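Local coordinates for protein concanavalin B (Canavalia ensiformis, PDB 6CAF) that may act as a carbohydrate-binding protein of jack bean seed, being a chitinase-like member of the glycosyl hydrolase 18 family, at residues G42-T47 with K95-M100; D46-K49 with I55-I58; I287-W290 with A294-E297. All coordinates share one frame; numbering follows the deposited sequence. Where two conformers were deposited one is given.

Interaction 1. Residues G42-T47 with K95-M100; sequences GLLRDT and KECQRM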
ATOM      1  N   GLY A  42       0.691 -17.304  -1.131  1.00 17.73           N
ATOM      2  CA  GLY A  42       0.568 -17.989  -2.400  1.00 16.95           C
ATOM      3  C   GLY A  42       1.193 -17.197  -3.552  1.00 17.78           C
ATOM      4  O   GLY A  42       2.000 -16.285  -3.356  1.00 18.99           O
ATOM      5  N   LEU A  43       0.829 -17.573  -4.772  1.00 17.55           N
ATOM      6  CA  LEU A  43       1.437 -17.002  -5.949  1.00 17.03           C
ATOM      7  C   LEU A  43       0.906 -15.605  -6.241  1.00 16.15           C
ATOM      8  O   LEU A  43      -0.279 -15.323  -6.090  1.00 17.17           O
ATOM      9  CB  LEU A  43       1.200 -17.860  -7.166  1.00 18.30           C
ATOM     10  CG  LEU A  43       1.785 -19.258  -7.085  1.00 21.77           C
ATOM     11  CD1 LEU A  43       1.550 -19.896  -8.438  1.00 25.30           C
ATOM     12  CD2 LEU A  43       3.269 -19.284  -6.792  1.00 27.79           C
ATOM     13  N   LEU A  44       1.805 -14.752  -6.727  1.00 15.28           N
ATOM     14  CA  LEU A  44       1.404 -13.448  -7.258  1.00 14.92           C
ATOM     15  C   LEU A  44       0.420 -13.646  -8.420  1.00 15.08           C
ATOM     16  O   LEU A  44      -0.610 -12.969  -8.499  1.00 15.25           O
ATOM     17  CB  LEU A  44       2.637 -12.642  -7.713  1.00 15.77           C
ATOM     18  CG  LEU A  44       2.276 -11.307  -8.347  1.00 14.93           C
ATOM     19  CD1 LEU A  44       1.561 -10.399  -7.384  1.00 15.46           C
ATOM     20  CD2 LEU A  44       3.528 -10.599  -8.861  1.00 17.18           C
ATOM     21  N   ARG A  45       0.729 -14.576  -9.315  1.00 15.69           N
ATOM     22  CA  ARG A  45      -0.198 -14.843 -10.408  1.00 16.28           C
ATOM     23  C   ARG A  45      -1.607 -15.119  -9.898  1.00 15.96           C
ATOM     24  O   ARG A  45      -2.590 -14.593 -10.444  1.00 17.36           O
ATOM     25  CB  ARG A  45       0.249 -16.081 -11.169  1.00 17.63           C
ATOM     26  CG  ARG A  45      -0.741 -16.484 -12.241  1.00 17.36           C
ATOM     27  CD  ARG A  45      -0.579 -17.939 -12.667  1.00 19.36           C
ATOM     28  NE  ARG A  45      -1.023 -18.855 -11.632  1.00 19.04           N
ATOM     29  CZ  ARG A  45      -0.821 -20.158 -11.647  1.00 16.50           C
ATOM     30  NH1 ARG A  45      -0.176 -20.693 -12.636  1.00 17.88           N
ATOM     31  NH2 ARG A  45      -1.274 -20.915 -10.684  1.00 18.44           N
ATOM     32  N   ASP A  46      -1.724 -16.008  -8.918  1.00 16.46           N
ATOM     33  CA  ASP A  46      -3.050 -16.415  -8.430  1.00 18.08           C
ATOM     34  C   ASP A  46      -3.747 -15.236  -7.822  1.00 17.19           C
ATOM     35  O   ASP A  46      -4.948 -15.086  -7.960  1.00 17.56           O
ATOM     36  CB  ASP A  46      -2.959 -17.541  -7.381  1.00 17.86           C
ATOM     37  CG  ASP A  46      -2.501 -18.828  -7.934  1.00 21.35           C
ATOM     38  OD1 ASP A  46      -2.545 -19.048  -9.170  1.00 19.36           O
ATOM     39  OD2 ASP A  46      -2.039 -19.658  -7.123  1.00 22.35           O
ATOM     40  N   THR A  47      -2.984 -14.399  -7.123  1.00 15.50           N
ATOM     41  CA  THR A  47      -3.522 -13.201  -6.510  1.00 14.23           C
ATOM     42  C   THR A  47      -4.169 -12.324  -7.584  1.00 13.61           C
ATOM     43  O   THR A  47      -5.325 -11.916  -7.466  1.00 15.43           O
ATOM     44  CB  THR A  47      -2.395 -12.485  -5.758  1.00 13.78           C
ATOM     45  OG1 THR A  47      -1.983 -13.333  -4.685  1.00 15.79           O
ATOM     46  CG2 THR A  47      -2.836 -11.177  -5.175  1.00 15.39           C
ATOM     47  N   LYS A  95       4.209  -8.798 -15.217  1.00 15.77           N
ATOM     48  CA  LYS A  95       3.762  -8.314 -16.506  1.00 15.93           C
ATOM     49  C   LYS A  95       2.384  -8.862 -16.864  1.00 16.37           C
ATOM     50  O   LYS A  95       1.562  -8.118 -17.401  1.00 16.97           O
ATOM     51  CB  LYS A  95       4.798  -8.618 -17.579  1.00 18.36           C
ATOM     52  CG  LYS A  95       6.012  -7.707 -17.392  1.00 20.55           C
ATOM     53  CD  LYS A  95       7.160  -7.980 -18.331  1.00 25.34           C
ATOM     54  CE  LYS A  95       8.185  -6.867 -18.225  1.00 28.06           C
ATOM     55  NZ  LYS A  95       9.351  -7.152 -19.079  1.00 34.06           N
ATOM     56  N   GLU A  96       2.081 -10.115 -16.496  1.00 16.91           N
ATOM     57  CA  GLU A  96       0.719 -10.630 -16.747  0.50 17.93           C
ATOM     58  C   GLU A  96      -0.307  -9.940 -15.868  1.00 15.73           C
ATOM     59  O   GLU A  96      -1.413  -9.627 -16.332  1.00 17.45           O
ATOM     60  CB  GLU A  96       0.552 -12.169 -16.661  0.50 20.78           C
ATOM     61  CG  GLU A  96       1.139 -12.929 -15.470  0.50 39.03           C
ATOM     62  CD  GLU A  96       1.167 -14.450 -15.709  0.50 44.50           C
ATOM     63  OE1 GLU A  96       0.948 -14.847 -16.874  0.50137.41           O
ATOM     64  OE2 GLU A  96       1.404 -15.264 -14.764  0.50 17.30           O
ATOM     65  N   CYS A  97       0.057  -9.671 -14.618  1.00 14.83           N
ATOM     66  CA  CYS A  97      -0.820  -8.868 -13.760  1.00 15.17           C
ATOM     67  C   CYS A  97      -1.164  -7.562 -14.443  1.00 13.98           C
ATOM     68  O   CYS A  97      -2.330  -7.135 -14.474  1.00 14.64           O
ATOM     69  CB  CYS A  97      -0.127  -8.568 -12.422  1.00 14.54           C
ATOM     70  SG  CYS A  97       0.061  -9.963 -11.287  1.00 17.20           S
ATOM     71  N   GLN A  98      -0.136  -6.875 -14.914  1.00 13.88           N
ATOM     72  CA  GLN A  98      -0.344  -5.572 -15.513  1.00 14.71           C
ATOM     73  C   GLN A  98      -1.196  -5.630 -16.786  1.00 15.33           C
ATOM     74  O   GLN A  98      -2.034  -4.763 -17.035  1.00 17.84           O
ATOM     75  CB  GLN A  98       1.005  -4.913 -15.800  1.00 14.67           C
ATOM     76  CG  GLN A  98       1.769  -4.570 -14.537  1.00 14.79           C
ATOM     77  CD  GLN A  98       3.135  -4.006 -14.833  1.00 15.61           C
ATOM     78  OE1 GLN A  98       3.896  -4.567 -15.633  1.00 17.52           O
ATOM     79  NE2 GLN A  98       3.468  -2.921 -14.175  1.00 15.43           N
ATOM     80  N   ARG A  99      -0.977  -6.662 -17.580  1.00 16.53           N
ATOM     81  CA  ARG A  99      -1.733  -6.844 -18.812  1.00 17.79           C
ATOM     82  C   ARG A  99      -3.223  -7.042 -18.528  1.00 17.78           C
ATOM     83  O   ARG A  99      -4.050  -6.673 -19.343  1.00 23.28           O
ATOM     84  CB  ARG A  99      -1.152  -8.035 -19.600  1.00 23.14           C
ATOM     85  CG  ARG A  99      -1.704  -8.303 -20.982  1.00 37.12           C
ATOM     86  CD  ARG A  99      -0.807  -9.342 -21.661  1.00 55.57           C
ATOM     87  NE  ARG A  99       0.629  -9.101 -21.421  1.00 67.28           N
ATOM     88  CZ  ARG A  99       1.448  -9.952 -20.773  1.00128.42           C
ATOM     89  NH1 ARG A  99       0.984 -11.126 -20.283  1.00185.07           N
ATOM     90  NH2 ARG A  99       2.741  -9.641 -20.617  1.00143.17           N
ATOM     91  N   MET A 100      -3.560  -7.577 -17.356  1.00 17.44           N
ATOM     92  CA  MET A 100      -4.971  -7.714 -17.046  0.50 20.83           C
ATOM     93  C   MET A 100      -5.515  -6.563 -16.198  1.00 19.00           C
ATOM     94  O   MET A 100      -6.620  -6.621 -15.699  1.00 24.24           O
ATOM     95  CB  MET A 100      -5.293  -9.083 -16.462  0.50 26.21           C
ATOM     96  CG  MET A 100      -4.670  -9.380 -15.132  0.50 23.75           C
ATOM     97  SD  MET A 100      -5.316 -10.936 -14.485  0.50 36.16           S
ATOM     98  CE  MET A 100      -3.964 -11.490 -13.484  0.50 25.79           C
TER

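Interaction 2. Residues D46-K49 with I55-I58; sequences DTCK and IVFI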
ATOM      1  N   ASP A  46      -1.724 -16.008  -8.918  1.00 16.46           N
ATOM      2  CA  ASP A  46      -3.050 -16.415  -8.430  1.00 18.08           C
ATOM      3  C   ASP A  46      -3.747 -15.236  -7.822  1.00 17.19           C
ATOM      4  O   ASP A  46      -4.948 -15.086  -7.960  1.00 17.56           O
ATOM      5  CB  ASP A  46      -2.959 -17.541  -7.381  1.00 17.86           C
ATOM      6  CG  ASP A  46      -2.501 -18.828  -7.934  1.00 21.35           C
ATOM      7  OD1 ASP A  46      -2.545 -19.048  -9.170  1.00 19.36           O
ATOM      8  OD2 ASP A  46      -2.039 -19.658  -7.123  1.00 22.35           O
ATOM      9  N   THR A  47      -2.984 -14.399  -7.123  1.00 15.50           N
ATOM     10  CA  THR A  47      -3.522 -13.201  -6.510  1.00 14.23           C
ATOM     11  C   THR A  47      -4.169 -12.324  -7.584  1.00 13.61           C
ATOM     12  O   THR A  47      -5.325 -11.916  -7.466  1.00 15.43           O
ATOM     13  CB  THR A  47      -2.395 -12.485  -5.758  1.00 13.78           C
ATOM     14  OG1 THR A  47      -1.983 -13.333  -4.685  1.00 15.79           O
ATOM     15  CG2 THR A  47      -2.836 -11.177  -5.175  1.00 15.39           C
ATOM     16  N   CYS A  48      -3.408 -12.013  -8.629  1.00 13.91           N
ATOM     17  CA  CYS A  48      -3.927 -11.149  -9.678  1.00 14.47           C
ATOM     18  C   CYS A  48      -5.122 -11.755 -10.397  1.00 14.30           C
ATOM     19  O   CYS A  48      -6.098 -11.067 -10.701  1.00 15.59           O
ATOM     20  CB  CYS A  48      -2.800 -10.852 -10.681  1.00 16.36           C
ATOM     21  SG  CYS A  48      -1.543  -9.779  -9.957  1.00 18.19           S
ATOM     22  N   LYS A  49      -5.025 -13.041 -10.676  1.00 14.62           N
ATOM     23  CA  LYS A  49      -6.051 -13.688 -11.494  0.50 15.29           C
ATOM     24  C   LYS A  49      -7.384 -13.874 -10.787  1.00 16.91           C
ATOM     25  O   LYS A  49      -8.367 -14.233 -11.433  1.00 20.38           O
ATOM     26  CB  LYS A  49      -5.575 -15.035 -12.045  0.50 13.82           C
ATOM     27  CG  LYS A  49      -4.578 -14.860 -13.154  0.50 11.93           C
ATOM     28  CD  LYS A  49      -4.104 -16.143 -13.768  0.50 16.46           C
ATOM     29  CE  LYS A  49      -3.090 -15.862 -14.843  0.50 17.06           C
ATOM     30  NZ  LYS A  49      -3.829 -15.494 -16.062  0.50 30.86           N
ATOM     31  N   ILE A  55      -5.009  -3.237  -7.195  1.00 11.92           N
ATOM     32  CA  ILE A  55      -3.647  -2.901  -6.816  1.00 11.04           C
ATOM     33  C   ILE A  55      -3.090  -4.056  -5.980  1.00 11.51           C
ATOM     34  O   ILE A  55      -3.752  -4.512  -5.055  1.00 11.76           O
ATOM     35  CB  ILE A  55      -3.610  -1.600  -5.990  1.00 13.02           C
ATOM     36  CG1 ILE A  55      -4.080  -0.406  -6.820  1.00 13.91           C
ATOM     37  CG2 ILE A  55      -2.238  -1.399  -5.391  1.00 15.28           C
ATOM     38  CD1 ILE A  55      -4.348   0.837  -6.003  1.00 18.76           C
ATOM     39  N   VAL A  56      -1.864  -4.458  -6.299  1.00 10.87           N
ATOM     40  CA  VAL A  56      -1.120  -5.383  -5.458  1.00 10.79           C
ATOM     41  C   VAL A  56       0.176  -4.694  -5.053  1.00 10.56           C
ATOM     42  O   VAL A  56       0.935  -4.208  -5.904  1.00 12.45           O
ATOM     43  CB  VAL A  56      -0.826  -6.707  -6.191  1.00 12.23           C
ATOM     44  CG1 VAL A  56       0.017  -7.627  -5.342  1.00 13.56           C
ATOM     45  CG2 VAL A  56      -2.117  -7.377  -6.578  1.00 14.52           C
ATOM     46  N   PHE A  57       0.430  -4.673  -3.753  1.00 10.06           N
ATOM     47  CA  PHE A  57       1.677  -4.158  -3.199  1.00 10.54           C
ATOM     48  C   PHE A  57       2.645  -5.321  -2.985  1.00 10.45           C
ATOM     49  O   PHE A  57       2.392  -6.188  -2.133  1.00 12.27           O
ATOM     50  CB  PHE A  57       1.469  -3.516  -1.825  1.00 11.03           C
ATOM     51  CG  PHE A  57       0.466  -2.407  -1.768  1.00 10.30           C
ATOM     52  CD1 PHE A  57       0.630  -1.242  -2.490  1.00 11.38           C
ATOM     53  CD2 PHE A  57      -0.619  -2.509  -0.923  1.00 11.52           C
ATOM     54  CE1 PHE A  57      -0.273  -0.214  -2.357  1.00 13.37           C
ATOM     55  CE2 PHE A  57      -1.501  -1.468  -0.778  1.00 13.40           C
ATOM     56  CZ  PHE A  57      -1.352  -0.321  -1.513  1.00 12.73           C
ATOM     57  N   ILE A  58       3.746  -5.369  -3.738  1.00 10.50           N
ATOM     58  CA  ILE A  58       4.807  -6.341  -3.483  1.00 10.72           C
ATOM     59  C   ILE A  58       5.582  -5.862  -2.261  1.00 10.81           C
ATOM     60  O   ILE A  58       6.150  -4.751  -2.269  1.00 12.04           O
ATOM     61  CB  ILE A  58       5.737  -6.517  -4.692  1.00 11.86           C
ATOM     62  CG1 ILE A  58       4.937  -7.088  -5.877  1.00 14.17           C
ATOM     63  CG2 ILE A  58       6.900  -7.392  -4.332  1.00 13.30           C
ATOM     64  CD1 ILE A  58       5.720  -7.238  -7.147  1.00 16.55           C
TER

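Interaction 3. Residues I287-W290 with A294-E297; sequences IALW and ADKE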
ATOM      1  N   ILE A 287     -10.470   0.252  -0.494  1.00 11.47           N
ATOM      2  CA  ILE A 287      -9.882  -0.341   0.670  1.00 11.79           C
ATOM      3  C   ILE A 287      -8.601  -1.071   0.290  1.00 11.89           C
ATOM      4  O   ILE A 287      -8.419  -1.467  -0.871  1.00 13.17           O
ATOM      5  CB  ILE A 287     -10.838  -1.312   1.379  1.00 14.22           C
ATOM      6  CG1 ILE A 287     -11.173  -2.504   0.535  1.00 15.32           C
ATOM      7  CG2 ILE A 287     -12.106  -0.591   1.845  1.00 14.75           C
ATOM      8  CD1 ILE A 287     -12.006  -3.563   1.252  1.00 17.80           C
ATOM      9  N   ALA A 288      -7.719  -1.234   1.273  1.00 11.11           N
ATOM     10  CA  ALA A 288      -6.579  -2.118   1.148  1.00 11.37           C
ATOM     11  C   ALA A 288      -6.653  -3.165   2.228  1.00 11.28           C
ATOM     12  O   ALA A 288      -7.081  -2.877   3.338  1.00 12.53           O
ATOM     13  CB  ALA A 288      -5.255  -1.365   1.278  1.00 12.80           C
ATOM     14  N   LEU A 289      -6.218  -4.373   1.894  1.00 11.01           N
ATOM     15  CA  LEU A 289      -6.259  -5.479   2.836  1.00 10.86           C
ATOM     16  C   LEU A 289      -4.858  -5.983   3.182  1.00 11.49           C
ATOM     17  O   LEU A 289      -4.072  -6.384   2.299  1.00 11.98           O
ATOM     18  CB  LEU A 289      -7.101  -6.616   2.283  1.00 12.03           C
ATOM     19  CG  LEU A 289      -8.573  -6.258   2.094  1.00 13.40           C
ATOM     20  CD1 LEU A 289      -9.327  -7.349   1.350  1.00 16.32           C
ATOM     21  CD2 LEU A 289      -9.234  -5.954   3.404  1.00 17.10           C
ATOM     22  N   TRP A 290      -4.589  -5.954   4.493  1.00 11.88           N
ATOM     23  CA  TRP A 290      -3.433  -6.600   5.077  1.00 12.50           C
ATOM     24  C   TRP A 290      -3.917  -7.974   5.551  1.00 13.39           C
ATOM     25  O   TRP A 290      -4.696  -8.023   6.512  1.00 13.90           O
ATOM     26  CB  TRP A 290      -2.884  -5.782   6.267  1.00 14.52           C
ATOM     27  CG  TRP A 290      -1.772  -6.495   6.940  1.00 16.28           C
ATOM     28  CD1 TRP A 290      -1.832  -7.134   8.125  1.00 23.28           C
ATOM     29  CD2 TRP A 290      -0.481  -6.762   6.394  1.00 16.62           C
ATOM     30  NE1 TRP A 290      -0.626  -7.800   8.371  1.00 26.35           N
ATOM     31  CE2 TRP A 290       0.229  -7.548   7.329  1.00 21.29           C
ATOM     32  CE3 TRP A 290       0.194  -6.324   5.250  1.00 20.04           C
ATOM     33  CZ2 TRP A 290       1.550  -7.974   7.106  1.00 27.60           C
ATOM     34  CZ3 TRP A 290       1.515  -6.750   5.034  1.00 23.45           C
ATOM     35  CH2 TRP A 290       2.180  -7.554   5.951  1.00 24.04           C
ATOM     36  N   ALA A 294      -4.371 -13.593   4.717  1.00 13.14           N
ATOM     37  CA  ALA A 294      -5.554 -13.470   5.532  1.00 13.92           C
ATOM     38  C   ALA A 294      -6.823 -13.381   4.690  1.00 12.95           C
ATOM     39  O   ALA A 294      -7.867 -13.928   5.060  1.00 14.28           O
ATOM     40  CB  ALA A 294      -5.415 -12.285   6.468  1.00 16.20           C
ATOM     41  N   ASP A 295      -6.714 -12.694   3.549  1.00 12.59           N
ATOM     42  CA  ASP A 295      -7.866 -12.563   2.648  1.00 12.63           C
ATOM     43  C   ASP A 295      -8.266 -13.919   2.080  1.00 13.95           C
ATOM     44  O   ASP A 295      -9.447 -14.262   2.032  1.00 15.30           O
ATOM     45  CB  ASP A 295      -7.537 -11.582   1.542  1.00 12.64           C
ATOM     46  CG  ASP A 295      -8.730 -11.097   0.782  1.00 12.96           C
ATOM     47  OD1 ASP A 295      -9.858 -11.249   1.274  1.00 14.42           O
ATOM     48  OD2 ASP A 295      -8.543 -10.519  -0.310  1.00 15.18           O
ATOM     49  N   LYS A 296      -7.267 -14.724   1.721  1.00 14.70           N
ATOM     50  CA  LYS A 296      -7.545 -16.082   1.262  1.00 16.81           C
ATOM     51  C   LYS A 296      -8.229 -16.932   2.331  1.00 17.39           C
ATOM     52  O   LYS A 296      -9.087 -17.759   2.041  1.00 21.32           O
ATOM     53  CB  LYS A 296      -6.218 -16.817   0.913  1.00 23.70           C
ATOM     54  CG  LYS A 296      -5.602 -16.433  -0.378  1.00 27.72           C
ATOM     55  CD  LYS A 296      -4.096 -16.579  -0.358  1.00 39.99           C
ATOM     56  CE  LYS A 296      -3.671 -17.975   0.030  1.00 39.54           C
ATOM     57  NZ  LYS A 296      -4.110 -18.908  -1.047  1.00 43.56           N
ATOM     58  N   GLU A 297      -7.768 -16.766   3.554  1.00 15.94           N
ATOM     59  CA  GLU A 297      -8.269 -17.540   4.679  1.00 17.59           C
ATOM     60  C   GLU A 297      -9.733 -17.239   4.952  1.00 16.74           C
ATOM     61  O   GLU A 297     -10.488 -18.134   5.327  1.00 18.63           O
ATOM     62  CB  GLU A 297      -7.449 -17.230   5.942  1.00 20.98           C
ATOM     63  CG  GLU A 297      -7.956 -17.948   7.194  1.00 27.20           C
ATOM     64  CD  GLU A 297      -7.261 -17.514   8.469  1.00 35.04           C
ATOM     65  OE1 GLU A 297      -6.115 -17.034   8.381  1.00 47.66           O
ATOM     66  OE2 GLU A 297      -7.849 -17.701   9.571  1.00 96.82           O
TER

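Interaction 1. Residues G42-T47 with K95-M100
L44 and C97 make the apolar contact between these two helices: CG of L44 rests against SG of C97 at 3.9 Å. Both residues are buried, and each suits its place, L44 as a branched hydrocarbon filling the seam and C97 because its sulfur is already spent in a disulfide with C48 of the helix that carries L44. Further out, toward solvent, R45 lends its aliphatic part. Its CG lies 3.5 Å from OE2 of E96, but E96 has two conformers and this holds for one of them, so the approach is not certain. No salt bridge joins this pair. R45 bends at its third torsion (chi3 71°), and NE and NH2 instead take D46 OD1 side-on, with the oxygen in the guanidinium plane; NH2 is 2.7 Å from OD1.

Within the first turn, the O atom of L43, the N-cap residue, accepts from both N and OG1 of T47, from opposite faces of the carbonyl plane.

Helix 91-99 packs beside the start of helix 44-49, and its Q93 accepts a hydrogen bond from the backbone N of R45. L44 also touches I94, W36 of strand 31-36 and V56 of strand 55-64, filling the junction of the two helices with the sheet.

Interaction 2. Residues D46-K49 with I55-I58
V56 meets T47 and C48 through aliphatic and sulfur atoms alone, and the flat ring nearby, that of F57, belongs to the other side of the strand. CG2 of I55 sits 3.8 Å above one face of this ring, displaced toward its rim. Around it, H152 stacks with F57, F210 meets it edge-to-face, and the plane of Y35 stands at about 45°. Such an aromatic cluster suits a crowded interior where side chains from several strands converge.

On the helix-facing side the packing is simpler. One methyl, CG2 of V56, serves two partners: CG2 of T47 at 4.1 Å and SG of C48 at 4.2 Å. T47 can offer a methyl here because its CG2 is anti to the backbone N while OG1 is bonded to L43 and R292, so a buried threonine shows V56 its apolar branch and keeps its hydroxyl satisfied. The sulfur of C48 is no thiol but half of the disulfide with C97, a compact apolar surface. A beta-branched valine suits both the extended strand and the buried, apolar face it turns to the helix.

Alternation along the strand lets V56 face the helix while I55 and F57 face the barrel interior. Helix 44-49 joins the adjacent parallel strands 31-36 and 55-64, which makes the three a beta-alpha-beta crossover, the repeating unit of the TIM barrel of family 18.

Interaction 3. Residues I287-W290 with A294-E297
L289 and D295 set their side chains at about a right angle, the methyl end of the leucine coming up against the carboxylate of the aspartate. CD1 of L289 lies 3.7 Å from OD2 of D295, and CG and OD1 of the same carboxylate are almost as near. These nearly equal distances place the methyl over the carboxylate group rather than in line with one oxygen. CG of D295 is anti to the backbone N (chi1 -165°), which carries the carboxylate out from the helix toward the strand. A buried acid beside a leucine needs polar partners, and OD2 finds them in the hydroxyls of Y53 and S301; OD1 is hydrogen-bonded as well. The leucine shields the group while these bonds fix its rotation.

The second touch is between backbone and side chain: O of W290 lies 4.3 Å from CB of A294. Alanine suits this spot, since its lone methyl allows the helix to approach the end of the strand closely. The W290 side chain departs the other way and meets Y35 edge-to-face. A tryptophan ending the last barrel strand commonly floors the sugar site of family 18 chitinases, and W290 probably corresponds to it.

Strand 284-290 runs between strands 31-36 and 247-252, and a short turn leads from it into helix 292-298. L289 and D295 both also touch Y300 of helix 300-308, which packs against the same seam.

Interactions 1 and 2 share D46 and T47 on helix 44-49, and their centres lie about 6 Å apart. The helix faces helix 91-99 in interaction 1 and strand 55-64 in interaction 2, and the C48-C97 disulfide ties the two contacts covalently. Interaction 3 comes much later in the chain, with its centre about 16 Å from that of interaction 1 and about 11 Å from that of interaction 2. It is nonetheless close in the fold: strands 284-290 and 55-64 flank strand 31-36 in the same parallel sheet, and F57 packs on A288. The last strand thus closes the barrel beside the first crossover, bringing the two ends of the chain's TIM barrel together.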